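Local coordinates for protein geranyltranstransferase (Agrobacterium tumefaciens, PDB 2H8O) that probably condenses geranyl diphosphate with isopentenyl diphosphate to make farnesyl diphosphate, as a prenyltransferase of the polyprenyl synthetase family, at residues 41-46 and 89-94; 95-100 and 234-239; 104-109 and 170-175; 161-166 and 183-188. All coordinates share one frame; numbering follows the deposited sequence. Where two conformers were deposited one is given.

Contact 1 (41-46 and 89-94); sequences TRLREN and RPFLVI
F91 and N46 bury the most surface, with I94 next, and they meet where segments 41-46 and 89-94 cross almost at a right angle (98°, axes 9.2 Å apart). The F91 ring projects toward the 42-46 turn of helix 34-57 because CG lies opposite the backbone N (chi1 167°). F91 CD1 approaches N46 ND2 to 3.5 Å, while F91 CE1 reaches R42 CG at 3.6 Å; R42 CB lies at the ring edge, in its plane. L43 CD1 adds a methyl against F91 CB at 3.8 Å. The N46 amide, turned 48° from the ring plane, also rests on I94: N46 ND2 is 3.6 Å from I94 CG2 and N46 CB 3.8 Å from I94 CD1. The buried ND2 hydrogen-bonds to E95, the next residue of helix 88-99. R42 NH1 makes a salt bridge to the same carboxylate, and R42 NE pairs with E45 OE1 at 3.0 Å. The setting is the all-helical isoprenoid synthase fold, and R89 is the last arginine of the GGKxxR sequence known in relatives. F39 meets F91 edge-to-face, I322 and A326 of helix 321-331 touch the F91 side chain, and helices 104-125 and 211-237 pack against other faces of helix 88-99.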
loop_
_atom_site.group_PDB
_atom_site.type_symbol
_atom_site.label_atom_id
_atom_site.label_comp_id
_atom_site.label_asym_id
_atom_site.label_seq_id
_atom_site.Cartn_x
_atom_site.Cartn_y
_atom_site.Cartn_z
ATOM N N THR A 41 19.200 7.955 -24.163
ATOM C CA THR A 41 20.373 7.442 -23.474
ATOM C C THR A 41 20.214 7.563 -21.959
ATOM O O THR A 41 20.482 6.599 -21.226
ATOM C CB THR A 41 21.657 8.175 -23.961
ATOM O OG1 THR A 41 21.871 7.888 -25.350
ATOM C CG2 THR A 41 22.899 7.723 -23.200
ATOM N N ARG A 42 19.772 8.718 -21.480
ATOM C CA ARG A 42 19.547 8.885 -20.049
ATOM C C ARG A 42 18.409 7.998 -19.558
ATOM O O ARG A 42 18.462 7.496 -18.443
ATOM C CB ARG A 42 19.289 10.347 -19.688
ATOM C CG ARG A 42 19.110 10.589 -18.186
ATOM C CD ARG A 42 20.306 10.164 -17.352
ATOM N NE ARG A 42 21.479 10.887 -17.815
ATOM C CZ ARG A 42 21.774 12.141 -17.485
ATOM N NH1 ARG A 42 21.021 12.822 -16.643
ATOM N NH2 ARG A 42 22.853 12.712 -17.992
ATOM N N LEU A 43 17.369 7.822 -20.377
ATOM C CA LEU A 43 16.260 6.911 -20.012
ATOM C C LEU A 43 16.802 5.500 -19.752
ATOM O O LEU A 43 16.456 4.861 -18.757
ATOM C CB LEU A 43 15.181 6.876 -21.107
ATOM C CG LEU A 43 13.953 6.006 -20.774
ATOM C CD1 LEU A 43 13.185 6.526 -19.554
ATOM C CD2 LEU A 43 13.041 5.913 -21.983
ATOM N N ARG A 44 17.635 5.024 -20.665
ATOM C CA ARG A 44 18.261 3.696 -20.526
ATOM C C ARG A 44 19.196 3.623 -19.323
ATOM O O ARG A 44 19.217 2.606 -18.618
ATOM C CB ARG A 44 18.995 3.282 -21.798
ATOM C CG ARG A 44 18.095 2.999 -22.999
ATOM C CD ARG A 44 18.836 2.367 -24.172
ATOM N NE ARG A 44 20.147 2.967 -24.442
ATOM C CZ ARG A 44 20.405 3.909 -25.351
ATOM N NH1 ARG A 44 19.458 4.430 -26.131
ATOM N NH2 ARG A 44 21.646 4.350 -25.465
ATOM N N GLU A 45 19.966 4.684 -19.083
ATOM C CA GLU A 45 20.879 4.752 -17.930
ATOM C C GLU A 45 20.123 4.701 -16.624
ATOM O O GLU A 45 20.485 3.951 -15.706
ATOM C CB GLU A 45 21.711 6.044 -17.931
ATOM C CG GLU A 45 22.770 6.113 -18.949
ATOM C CD GLU A 45 23.326 7.542 -19.181
ATOM O OE1 GLU A 45 23.077 8.471 -18.381
ATOM O OE2 GLU A 45 24.026 7.717 -20.184
ATOM N N ASN A 46 19.093 5.534 -16.526
ATOM C CA ASN A 46 18.297 5.580 -15.319
ATOM C C ASN A 46 17.523 4.291 -15.146
ATOM O O ASN A 46 17.300 3.863 -14.028
ATOM C CB ASN A 46 17.384 6.832 -15.278
ATOM C CG ASN A 46 18.184 8.097 -15.034
ATOM O OD1 ASN A 46 19.362 8.036 -14.627
ATOM N ND2 ASN A 46 17.563 9.261 -15.285
ATOM N N ARG A 89 8.831 6.571 -15.156
ATOM C CA ARG A 89 8.492 7.185 -13.867
ATOM C C ARG A 89 9.747 7.394 -12.967
ATOM O O ARG A 89 9.984 8.510 -12.492
ATOM C CB ARG A 89 7.352 6.425 -13.186
ATOM C CG ARG A 89 6.064 6.625 -13.979
ATOM C CD ARG A 89 4.971 5.637 -13.639
ATOM N NE ARG A 89 3.859 5.718 -14.592
ATOM C CZ ARG A 89 3.884 5.204 -15.817
ATOM N NH1 ARG A 89 4.960 4.550 -16.275
ATOM N NH2 ARG A 89 2.828 5.331 -16.602
ATOM N N PRO A 90 10.565 6.341 -12.760
ATOM C CA PRO A 90 11.842 6.580 -12.091
ATOM C C PRO A 90 12.736 7.621 -12.772
ATOM O O PRO A 90 13.407 8.387 -12.092
ATOM C CB PRO A 90 12.530 5.212 -12.103
ATOM C CG PRO A 90 11.591 4.265 -12.598
ATOM C CD PRO A 90 10.319 4.907 -12.997
ATOM N N PHE A 91 12.745 7.640 -14.104
ATOM C CA PHE A 91 13.514 8.625 -14.839
ATOM C C PHE A 91 13.128 10.027 -14.380
ATOM O O PHE A 91 13.990 10.884 -14.106
ATOM C CB PHE A 91 13.284 8.480 -16.345
ATOM C CG PHE A 91 13.793 9.629 -17.139
ATOM C CD1 PHE A 91 15.059 9.610 -17.699
ATOM C CD2 PHE A 91 13.007 10.759 -17.322
ATOM C CE1 PHE A 91 15.510 10.707 -18.437
ATOM C CE2 PHE A 91 13.475 11.839 -18.052
ATOM C CZ PHE A 91 14.703 11.805 -18.601
ATOM N N LEU A 92 11.817 10.267 -14.296
ATOM C CA LEU A 92 11.317 11.591 -13.950
ATOM C C LEU A 92 11.681 11.975 -12.510
ATOM O O LEU A 92 12.056 13.131 -12.233
ATOM C CB LEU A 92 9.803 11.685 -14.190
ATOM C CG LEU A 92 9.372 11.635 -15.667
ATOM C CD1 LEU A 92 7.866 11.373 -15.781
ATOM C CD2 LEU A 92 9.762 12.915 -16.401
ATOM N N VAL A 93 11.604 11.020 -11.589
ATOM C CA VAL A 93 12.030 11.266 -10.208
ATOM C C VAL A 93 13.527 11.644 -10.147
ATOM O O VAL A 93 13.927 12.698 -9.593
ATOM C CB VAL A 93 11.752 10.071 -9.299
ATOM C CG1 VAL A 93 12.288 10.365 -7.891
ATOM C CG2 VAL A 93 10.244 9.747 -9.263
ATOM N N ILE A 94 14.348 10.791 -10.737
ATOM C CA ILE A 94 15.795 10.987 -10.756
ATOM C C ILE A 94 16.143 12.350 -11.356
ATOM O O ILE A 94 16.984 13.087 -10.829
ATOM C CB ILE A 94 16.470 9.845 -11.557
ATOM C CG1 ILE A 94 16.362 8.516 -10.778
ATOM C CG2 ILE A 94 17.945 10.184 -11.857
ATOM C CD1 ILE A 94 16.609 7.287 -11.607
#

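Contact 2 (95-100 and 234-239); sequences ESVALL and AIIAGS
V97 and L100 meet A234, I236 and A237 without any aromatic ring or planar side chain between them; the flat groups at hand are backbone peptides, and L100 CD1 presses on the one that carries A234 N, 3.5 Å away. L100 CD1 is also 3.4 Å from A234 CA, tighter than ordinary van der Waals contact, and 3.7 Å from A234 CB. It gets there through an extended side chain, with CG opposite the carbonyl carbon (chi1 -59°) and CD1 stretched away from CA (chi2 177°). Closer to the backbone, L100 CB meets A237 CB at 3.7 Å. Both segments are helix C-termini in the all-helical isoprenoid synthase fold: L100 is the first residue after helix 88-99 to leave helical backbone angles, and helix 211-237 ends in a Schellman motif at G238. There the positive phi of G238 turns the chain back, with S239 N bonded to A234 O at 3.0 Å and G238 N to I235 O. S239 OG is thereby brought to 3.6 Å from L100 CD1, and its polar need is met by E243 of helix 241-267. Beside the L100 and A237 pair, V97 and I236 cross at about a right angle, V97 CG2 lying 3.6 Å from I236 CD1. L247 and Y316 also touch the L100 side chain, and L181 of helix 175-189 touches that of I236.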
loop_
_atom_site.group_PDB
_atom_site.type_symbol
_atom_site.label_atom_id
_atom_site.label_comp_id
_atom_site.label_asym_id
_atom_site.label_seq_id
_atom_site.Cartn_x
_atom_site.Cartn_y
_atom_site.Cartn_z
ATOM N N GLU A 95 15.517 12.680 -12.481
ATOM C CA GLU A 95 15.881 13.916 -13.194
ATOM C C GLU A 95 15.294 15.182 -12.549
ATOM O O GLU A 95 15.895 16.245 -12.612
ATOM C CB GLU A 95 15.573 13.797 -14.687
ATOM C CG GLU A 95 16.439 12.708 -15.384
ATOM C CD GLU A 95 17.968 12.959 -15.248
ATOM O OE1 GLU A 95 18.397 14.140 -15.206
ATOM O OE2 GLU A 95 18.766 11.978 -15.222
ATOM N N SER A 96 14.139 15.056 -11.901
ATOM C CA SER A 96 13.589 16.162 -11.111
ATOM C C SER A 96 14.514 16.446 -9.930
ATOM O O SER A 96 14.856 17.605 -9.647
ATOM C CB SER A 96 12.181 15.844 -10.609
ATOM O OG SER A 96 11.665 16.928 -9.852
ATOM N N VAL A 97 14.949 15.380 -9.264
ATOM C CA VAL A 97 15.891 15.522 -8.168
ATOM C C VAL A 97 17.187 16.198 -8.661
ATOM O O VAL A 97 17.685 17.127 -8.011
ATOM C CB VAL A 97 16.199 14.171 -7.493
ATOM C CG1 VAL A 97 17.314 14.331 -6.467
ATOM C CG2 VAL A 97 14.931 13.594 -6.807
ATOM N N ALA A 98 17.728 15.763 -9.804
ATOM C CA ALA A 98 18.967 16.338 -10.345
ATOM C C ALA A 98 18.795 17.815 -10.702
ATOM O O ALA A 98 19.685 18.638 -10.412
ATOM C CB ALA A 98 19.423 15.573 -11.561
ATOM N N LEU A 99 17.665 18.140 -11.334
ATOM C CA LEU A 99 17.363 19.517 -11.705
ATOM C C LEU A 99 17.458 20.458 -10.521
ATOM O O LEU A 99 17.975 21.587 -10.659
ATOM C CB LEU A 99 15.967 19.633 -12.320
ATOM C CG LEU A 99 15.521 21.033 -12.736
ATOM C CD1 LEU A 99 16.280 21.506 -13.972
ATOM C CD2 LEU A 99 14.007 21.043 -12.942
ATOM N N LEU A 100 16.954 19.997 -9.378
ATOM C CA LEU A 100 16.804 20.808 -8.160
ATOM C C LEU A 100 17.940 20.587 -7.147
ATOM O O LEU A 100 17.880 21.099 -6.029
ATOM C CB LEU A 100 15.443 20.513 -7.516
ATOM C CG LEU A 100 14.233 20.787 -8.420
ATOM C CD1 LEU A 100 12.873 20.418 -7.795
ATOM C CD2 LEU A 100 14.248 22.257 -8.822
ATOM N N ALA A 234 11.111 17.877 -6.124
ATOM C CA ALA A 234 11.027 19.065 -5.280
ATOM C C ALA A 234 10.892 18.700 -3.799
ATOM O O ALA A 234 11.547 19.302 -2.947
ATOM C CB ALA A 234 9.868 19.948 -5.720
ATOM N N ILE A 235 10.075 17.698 -3.482
ATOM C CA ILE A 235 9.946 17.257 -2.091
ATOM C C ILE A 235 11.288 16.718 -1.556
ATOM O O ILE A 235 11.740 17.065 -0.455
ATOM C CB ILE A 235 8.851 16.183 -1.941
ATOM C CG1 ILE A 235 7.499 16.780 -2.305
ATOM C CG2 ILE A 235 8.839 15.644 -0.519
ATOM C CD1 ILE A 235 6.402 15.759 -2.293
ATOM N N ILE A 236 11.939 15.885 -2.353
ATOM C CA ILE A 236 13.225 15.295 -1.991
ATOM C C ILE A 236 14.301 16.388 -1.837
ATOM O O ILE A 236 15.131 16.314 -0.951
ATOM C CB ILE A 236 13.656 14.288 -3.065
ATOM C CG1 ILE A 236 12.745 13.037 -3.027
ATOM C CG2 ILE A 236 15.150 13.917 -2.908
ATOM C CD1 ILE A 236 12.826 12.150 -4.295
ATOM N N ALA A 237 14.282 17.372 -2.726
ATOM C CA ALA A 237 15.308 18.433 -2.732
ATOM C C ALA A 237 15.077 19.458 -1.619
ATOM O O ALA A 237 15.960 20.290 -1.348
ATOM C CB ALA A 237 15.355 19.117 -4.081
ATOM N N GLY A 238 13.915 19.415 -0.977
ATOM C CA GLY A 238 13.557 20.374 0.067
ATOM C C GLY A 238 13.259 21.748 -0.505
ATOM O O GLY A 238 13.569 22.772 0.111
ATOM N N SER A 239 12.647 21.766 -1.686
ATOM C CA SER A 239 12.325 22.997 -2.415
ATOM C C SER A 239 11.261 23.816 -1.711
ATOM O O SER A 239 10.436 23.270 -0.970
ATOM C CB SER A 239 11.775 22.646 -3.800
ATOM O OG SER A 239 12.741 21.953 -4.565
#

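Contact 3 (104-109 and 170-175); sequences AEAGLH and DNPLAA
N171 OD1 is buried against A106 and H109 with no hydrogen-bond partner: it sits 3.3 Å from A106 CA and 3.6 Å from H109 CB, surrounded on this side by carbon. An inverse gamma turn centred on P172 shapes the loop that carries it, which joins helix 148-167 to helix 175-189 and lies across the opening turns of helix 104-125. The other end of the N171 amide is anchored, ND2 bonding to I166 O at the end of helix 148-167. With CG opposite the backbone N (chi1 -179°), the amide runs past the H109 side chain in the reverse direction, its plane only 5° from that of the imidazole. Over one face of that ring stands D170 O, offset toward the rim and 3.3 Å from H109 NE2; the angle is too poor for a hydrogen bond. The ring is steadied by H109 ND1, which donates to E105 O at 3.0 Å from above the carbonyl plane, while H109 N reaches that oxygen from the opposite face. E105 extends its side chain across P172, CG to CG 3.8 Å, and A106 CB touches P172 O. Two waters bridge the segments at the exposed E105 and D170: one donates to both E105 OE2 and D170 O, and the second makes a long contact with H109 NE2 and donates to D170 OD2 over 3.0 Å.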
loop_
_atom_site.group_PDB
_atom_site.type_symbol
_atom_site.label_atom_id
_atom_site.label_comp_id
_atom_site.label_asym_id
_atom_site.label_seq_id
_atom_site.Cartn_x
_atom_site.Cartn_y
_atom_site.Cartn_z
ATOM N N ALA A 104 20.909 12.302 -5.121
ATOM C CA ALA A 104 20.627 11.324 -6.172
ATOM C C ALA A 104 20.292 9.950 -5.611
ATOM O O ALA A 104 19.527 9.207 -6.229
ATOM C CB ALA A 104 21.823 11.204 -7.115
ATOM N N GLU A 105 20.861 9.591 -4.460
ATOM C CA GLU A 105 20.581 8.276 -3.871
ATOM C C GLU A 105 19.143 8.252 -3.383
ATOM O O GLU A 105 18.446 7.269 -3.569
ATOM C CB GLU A 105 21.558 7.940 -2.722
ATOM C CG GLU A 105 21.407 6.532 -2.165
ATOM C CD GLU A 105 22.423 6.191 -1.076
ATOM O OE1 GLU A 105 23.197 7.088 -0.643
ATOM O OE2 GLU A 105 22.465 5.007 -0.676
ATOM N N ALA A 106 18.696 9.346 -2.773
ATOM C CA ALA A 106 17.285 9.437 -2.366
ATOM C C ALA A 106 16.375 9.395 -3.600
ATOM O O ALA A 106 15.348 8.699 -3.624
ATOM C CB ALA A 106 17.070 10.689 -1.551
ATOM N N GLY A 107 16.780 10.100 -4.650
ATOM C CA GLY A 107 16.069 10.038 -5.933
ATOM C C GLY A 107 15.940 8.634 -6.500
ATOM O O GLY A 107 14.871 8.234 -6.975
ATOM N N LEU A 108 17.031 7.873 -6.425
ATOM C CA LEU A 108 17.030 6.494 -6.899
ATOM C C LEU A 108 16.075 5.613 -6.074
ATOM O O LEU A 108 15.317 4.814 -6.634
ATOM C CB LEU A 108 18.447 5.933 -6.869
ATOM C CG LEU A 108 18.639 4.579 -7.527
ATOM C CD1 LEU A 108 18.405 4.663 -9.030
ATOM C CD2 LEU A 108 20.028 4.035 -7.214
ATOM N N HIS A 109 16.103 5.768 -4.749
ATOM C CA HIS A 109 15.227 4.977 -3.871
ATOM C C HIS A 109 13.771 5.315 -4.120
ATOM O O HIS A 109 12.936 4.419 -4.247
ATOM C CB HIS A 109 15.607 5.196 -2.404
ATOM C CG HIS A 109 16.735 4.324 -1.974
ATOM N ND1 HIS A 109 18.007 4.457 -2.487
ATOM C CD2 HIS A 109 16.765 3.240 -1.173
ATOM C CE1 HIS A 109 18.781 3.505 -1.996
ATOM N NE2 HIS A 109 18.053 2.753 -1.193
ATOM N N ASP A 170 17.386 3.188 4.874
ATOM C CA ASP A 170 18.380 3.164 3.784
ATOM C C ASP A 170 18.066 4.106 2.616
ATOM O O ASP A 170 18.853 4.200 1.671
ATOM C CB ASP A 170 18.678 1.735 3.308
ATOM C CG ASP A 170 17.534 1.090 2.623
ATOM O OD1 ASP A 170 16.470 1.735 2.480
ATOM O OD2 ASP A 170 17.699 -0.095 2.224
ATOM N N ASN A 171 16.921 4.798 2.692
ATOM C CA ASN A 171 16.638 5.939 1.841
ATOM C C ASN A 171 17.176 7.165 2.564
ATOM O O ASN A 171 16.638 7.542 3.616
ATOM C CB ASN A 171 15.129 6.097 1.618
ATOM C CG ASN A 171 14.794 7.262 0.707
ATOM O OD1 ASN A 171 15.678 7.814 0.048
ATOM N ND2 ASN A 171 13.513 7.648 0.659
ATOM N N PRO A 172 18.272 7.774 2.042
ATOM C CA PRO A 172 18.900 8.862 2.794
ATOM C C PRO A 172 18.147 10.164 2.622
ATOM O O PRO A 172 18.480 10.973 1.762
ATOM C CB PRO A 172 20.312 8.932 2.184
ATOM C CG PRO A 172 20.118 8.509 0.771
ATOM C CD PRO A 172 18.982 7.494 0.774
ATOM N N LEU A 173 17.092 10.329 3.426
ATOM C CA LEU A 173 16.158 11.441 3.304
ATOM C C LEU A 173 15.509 11.727 4.672
ATOM O O LEU A 173 15.164 10.806 5.404
ATOM C CB LEU A 173 15.100 11.083 2.271
ATOM C CG LEU A 173 14.138 12.166 1.817
ATOM C CD1 LEU A 173 14.916 13.298 1.131
ATOM C CD2 LEU A 173 13.095 11.551 0.885
ATOM N N ALA A 174 15.378 13.005 5.022
ATOM C CA ALA A 174 14.819 13.390 6.320
ATOM C C ALA A 174 13.388 12.877 6.458
ATOM O O ALA A 174 12.657 12.781 5.472
ATOM C CB ALA A 174 14.843 14.898 6.500
ATOM N N ALA A 175 13.012 12.575 7.696
ATOM C CA ALA A 175 11.691 12.024 8.026
ATOM C C ALA A 175 10.547 12.895 7.520
ATOM O O ALA A 175 9.561 12.392 7.026
ATOM C CB ALA A 175 11.563 11.802 9.539
HETATM O O HOH W 1 21.445 3.889 1.623
HETATM O O HOH W 2 19.265 -0.160 -0.288
#

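Contact 4 (161-166 and 183-188); sequences LAFDII and ISLARA
Aliphatic contact is led by I166 and L185, whose methyls CD1 and CD2 approach to 3.5 Å; A162 CB touches that same L185 CD2 more loosely, at 4.5 Å. L185 reaches across because CG points opposite its backbone N (chi1 -174°), filling the space between two nearly antiparallel segments (161°) whose axes stand 11.2 Å apart. Aromatic contact comes from F163, which reaches across beside L185. A186 CA lies at the edge of the ring, near its plane and 4.0 Å from F163 CZ, with A186 CB 4.1 Å from that atom; L185 CB is 4.3 Å from F163 CE1. Polar groups take no part between the two segments, but they bind the dimer: D164 and R187 form salt bridges to R187 and D164 of the second subunit, and F163 stacks on F163 of that subunit. L117 of helix 104-125 and F228 of helix 211-237 also touch L185. Within the 148-167/175-189 hairpin the contact is therefore purely apolar and widely spaced, while the charges of D164 and R187 are paired across the dimer; F163 serves both, belonging to the subunit interior and to the dimer interface.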
loop_
_atom_site.group_PDB
_atom_site.type_symbol
_atom_site.label_atom_id
_atom_site.label_comp_id
_atom_site.label_asym_id
_atom_site.label_seq_id
_atom_site.Cartn_x
_atom_site.Cartn_y
_atom_site.Cartn_z
ATOM N N LEU A 161 5.490 -2.694 -0.559
ATOM C CA LEU A 161 6.946 -2.452 -0.611
ATOM C C LEU A 161 7.294 -1.022 -1.027
ATOM O O LEU A 161 8.305 -0.451 -0.557
ATOM C CB LEU A 161 7.618 -3.457 -1.570
ATOM C CG LEU A 161 9.136 -3.583 -1.376
ATOM C CD1 LEU A 161 9.429 -4.268 -0.049
ATOM C CD2 LEU A 161 9.713 -4.343 -2.536
ATOM N N ALA A 162 6.493 -0.424 -1.912
ATOM C CA ALA A 162 6.715 0.966 -2.329
ATOM C C ALA A 162 6.835 1.879 -1.109
ATOM O O ALA A 162 7.715 2.737 -1.027
ATOM C CB ALA A 162 5.612 1.434 -3.265
ATOM N N PHE A 163 5.943 1.692 -0.140
ATOM C CA PHE A 163 5.951 2.517 1.066
ATOM C C PHE A 163 7.122 2.220 1.994
ATOM O O PHE A 163 7.741 3.144 2.523
ATOM C CB PHE A 163 4.592 2.465 1.753
ATOM C CG PHE A 163 3.531 3.136 0.945
ATOM C CD1 PHE A 163 3.490 4.507 0.895
ATOM C CD2 PHE A 163 2.647 2.408 0.153
ATOM C CE1 PHE A 163 2.519 5.160 0.135
ATOM C CE2 PHE A 163 1.702 3.049 -0.605
ATOM C CZ PHE A 163 1.640 4.414 -0.624
ATOM N N ASP A 164 7.452 0.934 2.129
ATOM C CA ASP A 164 8.684 0.531 2.809
ATOM C C ASP A 164 9.916 1.225 2.217
ATOM O O ASP A 164 10.725 1.769 2.939
ATOM C CB ASP A 164 8.842 -0.994 2.739
ATOM C CG ASP A 164 9.958 -1.529 3.623
ATOM O OD1 ASP A 164 10.479 -0.802 4.495
ATOM O OD2 ASP A 164 10.312 -2.720 3.454
ATOM N N ILE A 165 10.050 1.199 0.896
ATOM C CA ILE A 165 11.229 1.748 0.234
ATOM C C ILE A 165 11.348 3.246 0.474
ATOM O O ILE A 165 12.435 3.765 0.741
ATOM C CB ILE A 165 11.188 1.457 -1.274
ATOM C CG1 ILE A 165 11.302 -0.045 -1.521
ATOM C CG2 ILE A 165 12.304 2.213 -2.016
ATOM C CD1 ILE A 165 10.859 -0.456 -2.903
ATOM N N ILE A 166 10.221 3.949 0.414
ATOM C CA ILE A 166 10.288 5.387 0.675
ATOM C C ILE A 166 10.693 5.707 2.106
ATOM O O ILE A 166 11.536 6.575 2.338
ATOM C CB ILE A 166 8.974 6.062 0.365
ATOM C CG1 ILE A 166 8.766 6.070 -1.140
ATOM C CG2 ILE A 166 8.933 7.517 0.905
ATOM C CD1 ILE A 166 7.403 6.538 -1.554
ATOM N N ILE A 183 2.472 10.656 1.849
ATOM C CA ILE A 183 1.169 11.309 1.608
ATOM C C ILE A 183 0.968 11.516 0.111
ATOM O O ILE A 183 -0.054 11.138 -0.449
ATOM C CB ILE A 183 1.028 12.660 2.368
ATOM C CG1 ILE A 183 1.155 12.475 3.887
ATOM C CG2 ILE A 183 -0.291 13.365 2.000
ATOM C CD1 ILE A 183 1.488 13.789 4.596
ATOM N N SER A 184 1.955 12.110 -0.553
ATOM C CA SER A 184 1.822 12.442 -1.968
ATOM C C SER A 184 1.600 11.182 -2.814
ATOM O O SER A 184 0.759 11.165 -3.731
ATOM C CB SER A 184 3.081 13.180 -2.428
ATOM O OG SER A 184 2.982 13.625 -3.758
ATOM N N LEU A 185 2.355 10.129 -2.510
ATOM C CA LEU A 185 2.234 8.889 -3.278
ATOM C C LEU A 185 0.883 8.191 -3.034
ATOM O O LEU A 185 0.203 7.777 -3.965
ATOM C CB LEU A 185 3.385 7.928 -2.994
ATOM C CG LEU A 185 3.385 6.678 -3.877
ATOM C CD1 LEU A 185 3.301 7.027 -5.381
ATOM C CD2 LEU A 185 4.606 5.804 -3.561
ATOM N N ALA A 186 0.462 8.154 -1.778
ATOM C CA ALA A 186 -0.805 7.537 -1.411
ATOM C C ALA A 186 -1.983 8.271 -2.051
ATOM O O ALA A 186 -2.924 7.615 -2.536
ATOM C CB ALA A 186 -0.949 7.489 0.116
ATOM N N ARG A 187 -1.914 9.607 -2.073
ATOM C CA ARG A 187 -2.981 10.398 -2.684
ATOM C C ARG A 187 -2.989 10.191 -4.181
ATOM O O ARG A 187 -4.051 10.041 -4.770
ATOM C CB ARG A 187 -2.859 11.889 -2.345
ATOM C CG ARG A 187 -2.957 12.158 -0.854
ATOM C CD ARG A 187 -4.330 12.522 -0.342
ATOM N NE ARG A 187 -4.235 12.573 1.119
ATOM C CZ ARG A 187 -3.985 13.652 1.846
ATOM N NH1 ARG A 187 -3.887 14.847 1.286
ATOM N NH2 ARG A 187 -3.885 13.531 3.170
ATOM N N ALA A 188 -1.801 10.151 -4.791
ATOM C CA ALA A 188 -1.693 9.949 -6.244
ATOM C C ALA A 188 -2.127 8.553 -6.674
ATOM O O ALA A 188 -2.578 8.365 -7.816
ATOM C CB ALA A 188 -0.267 10.183 -6.722
#

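How the contacts relate
Contacts 1 and 2 share helix 88-99 and are joined through E95; V93 CG1 also packs on I236 CD1 at 4.1 Å. V93 CG1 links contact 1 to contact 3 as well, lying 3.5 Å from G107 O. Contacts 2 and 3, centres 11 Å apart, meet where I236 CG2 packs on A106 CB at 4.0 Å. Contacts 3 and 4 alternate along the chain and touch through H109 O and I165 CG2; contacts 1 and 4 stay about 8 Å apart at their nearest atoms. At the far end of helix 104-125 begins the DDxxxxD sequence that in relatives binds magnesium and the allylic diphosphate. R89 of contact 1 ends a GGKxxR sequence that in relatives binds isopentenyl diphosphate, so contact 1 probably lies closest to the substrate site.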